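Local coordinates for protein DR2417 (Deinococcus radiodurans, PDB 4XWW) that probably degrades and matures RNA as a metal-dependent 5'-3' exonuclease, and possibly as an endonuclease, of the metallo-beta-lactamase superfamily, at residues L19-L24 with N33-R38; G25-I30 with L400-E405. All coordinates share one frame; numbering follows the deposited sequence.

Overall arrangement
The two contacts illustrate how a metallo-beta-lactamase fold carries its active site at the ends of its strands. Interaction 1 pairs strands 19-23 and 34-39 as a hairpin; interaction 2 takes the loop joining those strands, at 25-30, and seats it on the end of strand 398-402, which belongs to a second sheet. Their centres lie about 12 Å apart. They meet where Gly25 O lies 3.1 Å from Ile34 N, a probable hydrogen bond, and where Asn33 ND2, hydrogen-bonded to the backbone O of the zinc ligand Asp88, packs 3.5 Å from His403 CD2. His403 binds a zinc ion directly, whereas the side chain of Thr35 in the hairpin stays about 11 Å from a bound zinc ion.

Interaction 1. Residues L19-L24 with N33-R38; sequences LEVIPL and NITVFR
Strands 19-23 and 34-38 run antiparallel at 161°, their axes approaching to 4.6 Å, with Glu20-Arg38 and Ile22-Val36 as hydrogen-bonded pairs. Ile22 N reaches Val36 O at 2.7 Å in a nearly straight bond, and Val36 N returns a bond to Ile22 O. A last rung, Leu24 N to Ile34 O at 2.8 Å, carries the pairing to the corner of the chain. On one face the Val21 side chain runs alongside that of Phe37, Val21 CG2 lying 3.8 Å from Phe37 CE1. On the other, Leu24 CD1 meets Val36 CG2 at 3.7 Å, and this apolar patch continues onto Leu70 of helix 68-72. Farther along that face, Arg38 is extended, with CG anti to the backbone N (chi1 -178°), which lays its methylenes alongside the Glu20 carboxylate. Their charged ends form no salt bridge; instead one water donates to Glu20 OE1 and accepts from Arg38 NH1, while Arg38 NE bonds to Gly40 O. The two strands form a beta hairpin between strands 42-46 and 433-438, within one sheet of the metallo-beta-lactamase fold.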
loop_
_atom_site.group_PDB
_atom_site.type_symbol
_atom_site.label_atom_id
_atom_site.label_comp_id
_atom_site.label_asym_id
_atom_site.label_seq_id
_atom_site.Cartn_x
_atom_site.Cartn_y
_atom_site.Cartn_z
ATOM N N LEU A 19 -17.832 35.982 -8.856
ATOM C CA LEU A 19 -18.080 34.809 -8.044
ATOM C C LEU A 19 -16.719 34.297 -7.590
ATOM O O LEU A 19 -15.779 34.283 -8.381
ATOM C CB LEU A 19 -18.840 33.745 -8.845
ATOM C CG LEU A 19 -19.260 32.461 -8.131
ATOM C CD1 LEU A 19 -20.298 32.768 -7.075
ATOM C CD2 LEU A 19 -19.783 31.416 -9.126
ATOM N N GLU A 20 -16.597 33.920 -6.322
ATOM C CA GLU A 20 -15.405 33.217 -5.864
ATOM C C GLU A 20 -15.806 31.784 -5.638
ATOM O O GLU A 20 -16.790 31.515 -4.949
ATOM C CB GLU A 20 -14.832 33.823 -4.581
ATOM C CG GLU A 20 -14.460 35.306 -4.717
ATOM C CD GLU A 20 -14.017 35.927 -3.406
ATOM O OE1 GLU A 20 -14.396 35.421 -2.328
ATOM O OE2 GLU A 20 -13.293 36.937 -3.458
ATOM N N VAL A 21 -15.073 30.881 -6.265
ATOM C CA VAL A 21 -15.198 29.466 -5.976
ATOM C C VAL A 21 -14.004 29.121 -5.093
ATOM O O VAL A 21 -12.861 29.258 -5.523
ATOM C CB VAL A 21 -15.196 28.613 -7.250
ATOM C CG1 VAL A 21 -15.373 27.121 -6.905
ATOM C CG2 VAL A 21 -16.287 29.054 -8.189
ATOM N N ILE A 22 -14.261 28.746 -3.845
ATOM C CA ILE A 22 -13.180 28.507 -2.895
ATOM C C ILE A 22 -13.266 27.077 -2.368
ATOM O O ILE A 22 -13.979 26.809 -1.404
ATOM C CB ILE A 22 -13.244 29.524 -1.724
ATOM C CG1 ILE A 22 -13.374 30.957 -2.269
ATOM C CG2 ILE A 22 -12.028 29.367 -0.812
ATOM C CD1 ILE A 22 -13.628 32.023 -1.198
ATOM N N PRO A 23 -12.563 26.144 -3.023
ATOM C CA PRO A 23 -12.487 24.773 -2.498
ATOM C C PRO A 23 -11.778 24.752 -1.153
ATOM O O PRO A 23 -10.683 25.309 -1.052
ATOM C CB PRO A 23 -11.680 24.029 -3.559
ATOM C CG PRO A 23 -10.877 25.077 -4.238
ATOM C CD PRO A 23 -11.745 26.312 -4.238
ATOM N N LEU A 24 -12.394 24.162 -0.131
ATOM C CA LEU A 24 -11.718 24.024 1.159
ATOM C C LEU A 24 -11.248 22.593 1.372
ATOM O O LEU A 24 -10.484 22.314 2.292
ATOM C CB LEU A 24 -12.623 24.464 2.317
ATOM C CG LEU A 24 -12.928 25.967 2.391
ATOM C CD1 LEU A 24 -13.853 26.313 3.592
ATOM C CD2 LEU A 24 -11.630 26.810 2.426
ATOM N N ASN A 33 -14.430 16.448 0.808
ATOM C CA ASN A 33 -14.961 17.429 -0.117
ATOM C C ASN A 33 -15.742 18.525 0.586
ATOM O O ASN A 33 -16.612 18.248 1.423
ATOM C CB ASN A 33 -15.829 16.712 -1.144
ATOM C CG ASN A 33 -15.006 15.792 -2.029
ATOM O OD1 ASN A 33 -14.317 16.259 -2.906
ATOM N ND2 ASN A 33 -15.049 14.501 -1.769
ATOM N N ILE A 34 -15.432 19.775 0.239
ATOM C CA ILE A 34 -16.183 20.923 0.710
ATOM C C ILE A 34 -15.804 22.131 -0.148
ATOM O O ILE A 34 -14.625 22.493 -0.276
ATOM C CB ILE A 34 -15.959 21.218 2.219
ATOM C CG1 ILE A 34 -16.636 22.546 2.595
ATOM C CG2 ILE A 34 -14.457 21.213 2.583
ATOM C CD1 ILE A 34 -16.789 22.777 4.099
ATOM N N THR A 35 -16.822 22.738 -0.750
ATOM C CA THR A 35 -16.620 23.834 -1.685
ATOM C C THR A 35 -17.494 25.023 -1.301
ATOM O O THR A 35 -18.706 24.888 -1.062
ATOM C CB THR A 35 -16.936 23.401 -3.124
ATOM O OG1 THR A 35 -16.202 22.211 -3.425
ATOM C CG2 THR A 35 -16.556 24.494 -4.115
ATOM N N VAL A 36 -16.852 26.183 -1.251
ATOM C CA VAL A 36 -17.500 27.431 -0.902
ATOM C C VAL A 36 -17.714 28.241 -2.168
ATOM O O VAL A 36 -16.815 28.357 -3.001
ATOM C CB VAL A 36 -16.647 28.223 0.121
ATOM C CG1 VAL A 36 -17.180 29.614 0.320
ATOM C CG2 VAL A 36 -16.589 27.465 1.442
ATOM N N PHE A 37 -18.927 28.772 -2.315
ATOM C CA PHE A 37 -19.243 29.764 -3.340
ATOM C C PHE A 37 -19.552 31.091 -2.678
ATOM O O PHE A 37 -20.381 31.156 -1.773
ATOM C CB PHE A 37 -20.428 29.313 -4.197
ATOM C CG PHE A 37 -20.136 28.088 -5.017
ATOM C CD1 PHE A 37 -19.546 28.201 -6.264
ATOM C CD2 PHE A 37 -20.433 26.821 -4.531
ATOM C CE1 PHE A 37 -19.255 27.063 -7.019
ATOM C CE2 PHE A 37 -20.154 25.688 -5.284
ATOM C CZ PHE A 37 -19.569 25.816 -6.530
ATOM N N ARG A 38 -18.877 32.152 -3.111
ATOM C CA ARG A 38 -19.118 33.458 -2.532
ATOM C C ARG A 38 -19.392 34.501 -3.605
ATOM O O ARG A 38 -18.624 34.652 -4.556
ATOM C CB ARG A 38 -17.947 33.922 -1.662
ATOM C CG ARG A 38 -18.222 35.286 -1.010
ATOM C CD ARG A 38 -17.118 35.745 -0.068
ATOM N NE ARG A 38 -17.405 37.110 0.382
ATOM C CZ ARG A 38 -16.569 37.876 1.074
ATOM N NH1 ARG A 38 -15.368 37.428 1.410
ATOM N NH2 ARG A 38 -16.940 39.104 1.426
HETATM O O HOH W 1 -13.627 35.538 0.127
#

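Interaction 2. Residues G25-I30 with L400-E405; sequences GGMGEI and LPWHGE. With ZN (zinc ion), chain F; nucleotides of chain C.
At the rim of the dinuclear zinc site, loop 25-30 packs against segment 400-405, whose His403 is a metal ligand. His403 NE2 binds the zinc ion at 2.2 Å; a water at 2.0 Å from the metal, Asp88 and His89 are its other ligands. Ile30 sends its CG2 to within 3.8 Å of His403 CE1, and the same methyl lies 3.4 Å from O2' of U2 in the bound RNA. With CG1 anti to the carbonyl carbon (chi1 -63°), the other branch of Ile30 runs past Gly404 CA, and its CD1 reaches the uracil. Deeper in, the Met27 chain bends at chi2 (-69°) and lies roughly perpendicular to the Trp402 side chain: Met27 SD stands at the edge of the indole, 5.0 Å from the centroid of its five-membered ring, in a Met-aromatic contact, while Met27 CE touches Trp402 CB at 3.8 Å. His403 N makes a weak bond to Gly26 O. Gly26 N gives a nearly straight bond of 2.9 Å to Glu29 OE2, bridging across the loop; the same oxygen forms a salt bridge with Lys32. A water links Ile30 N to Glu405 OE2; OE1 of Glu405 bonds to Asn359 of the second subunit. Histidine ligands on loops at strand ends, walled by neighbouring loops, are characteristic of the metallo-beta-lactamase active site, here with RNA alongside.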
loop_
_atom_site.group_PDB
_atom_site.type_symbol
_atom_site.label_atom_id
_atom_site.label_comp_id
_atom_site.label_asym_id
_atom_site.label_seq_id
_atom_site.Cartn_x
_atom_site.Cartn_y
_atom_site.Cartn_z
ATOM N N GLY A 25 -11.709 21.686 0.520
ATOM C CA GLY A 25 -11.291 20.299 0.599
ATOM C C GLY A 25 -11.772 19.603 -0.653
ATOM O O GLY A 25 -12.729 20.057 -1.268
ATOM N N GLY A 26 -11.116 18.512 -1.024
ATOM C CA GLY A 26 -11.517 17.725 -2.178
ATOM C C GLY A 26 -10.813 18.055 -3.484
ATOM O O GLY A 26 -11.019 17.384 -4.495
ATOM N N MET A 27 -9.974 19.083 -3.464
ATOM C CA MET A 27 -9.148 19.428 -4.617
ATOM C C MET A 27 -7.724 18.919 -4.390
ATOM O O MET A 27 -7.157 19.133 -3.321
ATOM C CB MET A 27 -9.118 20.941 -4.834
ATOM C CG MET A 27 -10.379 21.531 -5.462
ATOM S SD MET A 27 -10.622 21.054 -7.175
ATOM C CE MET A 27 -11.971 22.171 -7.617
ATOM N N GLY A 28 -7.144 18.252 -5.380
ATOM C CA GLY A 28 -5.784 17.747 -5.215
ATOM C C GLY A 28 -5.714 16.566 -4.259
ATOM O O GLY A 28 -4.632 16.189 -3.767
ATOM N N GLU A 29 -6.881 15.978 -4.004
ATOM C CA GLU A 29 -7.025 14.815 -3.133
ATOM C C GLU A 29 -8.347 14.145 -3.448
ATOM O O GLU A 29 -9.235 14.750 -4.064
ATOM C CB GLU A 29 -7.011 15.223 -1.662
ATOM C CG GLU A 29 -8.207 16.130 -1.301
ATOM C CD GLU A 29 -8.212 16.555 0.150
ATOM O OE1 GLU A 29 -7.578 15.874 0.979
ATOM O OE2 GLU A 29 -8.848 17.583 0.464
ATOM N N ILE A 30 -8.491 12.914 -2.987
ATOM C CA ILE A 30 -9.772 12.260 -2.985
ATOM C C ILE A 30 -10.207 12.116 -1.524
ATOM O O ILE A 30 -9.672 11.294 -0.783
ATOM C CB ILE A 30 -9.708 10.917 -3.686
ATOM C CG1 ILE A 30 -9.327 11.141 -5.155
ATOM C CG2 ILE A 30 -11.053 10.200 -3.553
ATOM C CD1 ILE A 30 -9.227 9.896 -5.976
ATOM N N LEU A 400 -13.007 23.351 -14.081
ATOM C CA LEU A 400 -12.306 22.996 -12.850
ATOM C C LEU A 400 -12.398 21.503 -12.589
ATOM O O LEU A 400 -13.352 21.036 -11.970
ATOM C CB LEU A 400 -12.888 23.724 -11.634
ATOM C CG LEU A 400 -12.484 25.150 -11.287
ATOM C CD1 LEU A 400 -13.212 25.571 -10.010
ATOM C CD2 LEU A 400 -10.981 25.238 -11.084
ATOM N N PRO A 401 -11.399 20.742 -13.048
ATOM C CA PRO A 401 -11.397 19.313 -12.711
ATOM C C PRO A 401 -11.212 19.140 -11.204
ATOM O O PRO A 401 -10.343 19.781 -10.597
ATOM C CB PRO A 401 -10.216 18.761 -13.516
ATOM C CG PRO A 401 -9.379 19.980 -13.857
ATOM C CD PRO A 401 -10.354 21.096 -14.018
ATOM N N TRP A 402 -12.013 18.256 -10.617
ATOM C CA TRP A 402 -12.236 18.225 -9.178
ATOM C C TRP A 402 -12.260 16.765 -8.687
ATOM O O TRP A 402 -12.238 15.854 -9.515
ATOM C CB TRP A 402 -13.549 19.007 -8.883
ATOM C CG TRP A 402 -14.240 18.664 -7.608
ATOM C CD1 TRP A 402 -13.996 19.198 -6.371
ATOM C CD2 TRP A 402 -15.308 17.733 -7.442
ATOM N NE1 TRP A 402 -14.822 18.626 -5.441
ATOM C CE2 TRP A 402 -15.640 17.720 -6.073
ATOM C CE3 TRP A 402 -16.021 16.904 -8.320
ATOM C CZ2 TRP A 402 -16.660 16.916 -5.552
ATOM C CZ3 TRP A 402 -17.027 16.075 -7.797
ATOM C CH2 TRP A 402 -17.327 16.094 -6.423
ATOM N N HIS A 403 -12.279 16.538 -7.371
ATOM C CA HIS A 403 -12.379 15.181 -6.809
ATOM C C HIS A 403 -11.284 14.267 -7.388
ATOM O O HIS A 403 -11.550 13.199 -7.963
ATOM C CB HIS A 403 -13.790 14.586 -7.068
ATOM C CG HIS A 403 -14.179 13.469 -6.139
ATOM N ND1 HIS A 403 -13.679 12.189 -6.281
ATOM C CD2 HIS A 403 -15.060 13.411 -5.111
ATOM C CE1 HIS A 403 -14.215 11.402 -5.365
ATOM N NE2 HIS A 403 -15.046 12.116 -4.633
ATOM N N GLY A 404 -10.041 14.717 -7.249
ATOM C CA GLY A 404 -8.913 13.952 -7.736
ATOM C C GLY A 404 -7.629 14.533 -7.209
ATOM O O GLY A 404 -7.566 15.711 -6.882
ATOM N N GLU A 405 -6.601 13.692 -7.138
ATOM C CA GLU A 405 -5.247 14.155 -6.857
ATOM C C GLU A 405 -4.752 14.882 -8.104
ATOM O O GLU A 405 -5.365 14.762 -9.148
ATOM C CB GLU A 405 -4.360 12.970 -6.499
ATOM C CG GLU A 405 -4.803 12.301 -5.202
ATOM C CD GLU A 405 -4.131 10.962 -4.952
ATOM O OE1 GLU A 405 -3.489 10.424 -5.876
ATOM O OE2 GLU A 405 -4.252 10.463 -3.815
HETATM ZN ZN ZN F . -16.593 11.457 -3.260
ATOM P P U C 2 -14.660 2.784 -6.903
ATOM O OP1 U C 2 -16.062 2.880 -6.438
ATOM O OP2 U C 2 -14.283 3.344 -8.220
ATOM O "O5'" U C 2 -13.690 3.461 -5.837
ATOM C "C5'" U C 2 -13.809 3.188 -4.431
ATOM C "C4'" U C 2 -13.509 4.431 -3.627
ATOM O "O4'" U C 2 -12.080 4.709 -3.654
ATOM C "C3'" U C 2 -14.195 5.711 -4.102
ATOM O "O3'" U C 2 -14.625 6.445 -2.965
ATOM C "C2'" U C 2 -13.064 6.479 -4.778
ATOM O "O2'" U C 2 -13.268 7.876 -4.776
ATOM C "C1'" U C 2 -11.884 6.083 -3.897
ATOM N N1 U C 2 -10.570 6.268 -4.527
ATOM C C2 U C 2 -9.557 6.796 -3.751
ATOM O O2 U C 2 -9.710 7.102 -2.582
ATOM N N3 U C 2 -8.358 6.952 -4.399
ATOM C C4 U C 2 -8.071 6.644 -5.710
ATOM O O4 U C 2 -6.935 6.842 -6.145
ATOM C C5 U C 2 -9.171 6.106 -6.448
ATOM C C6 U C 2 -10.355 5.941 -5.846
HETATM O O HOH W 2 -13.787 21.087 -3.572
HETATM O O HOH W 3 -6.081 11.597 -1.957
HETATM O O HOH W 4 -17.693 9.970 -4.081
#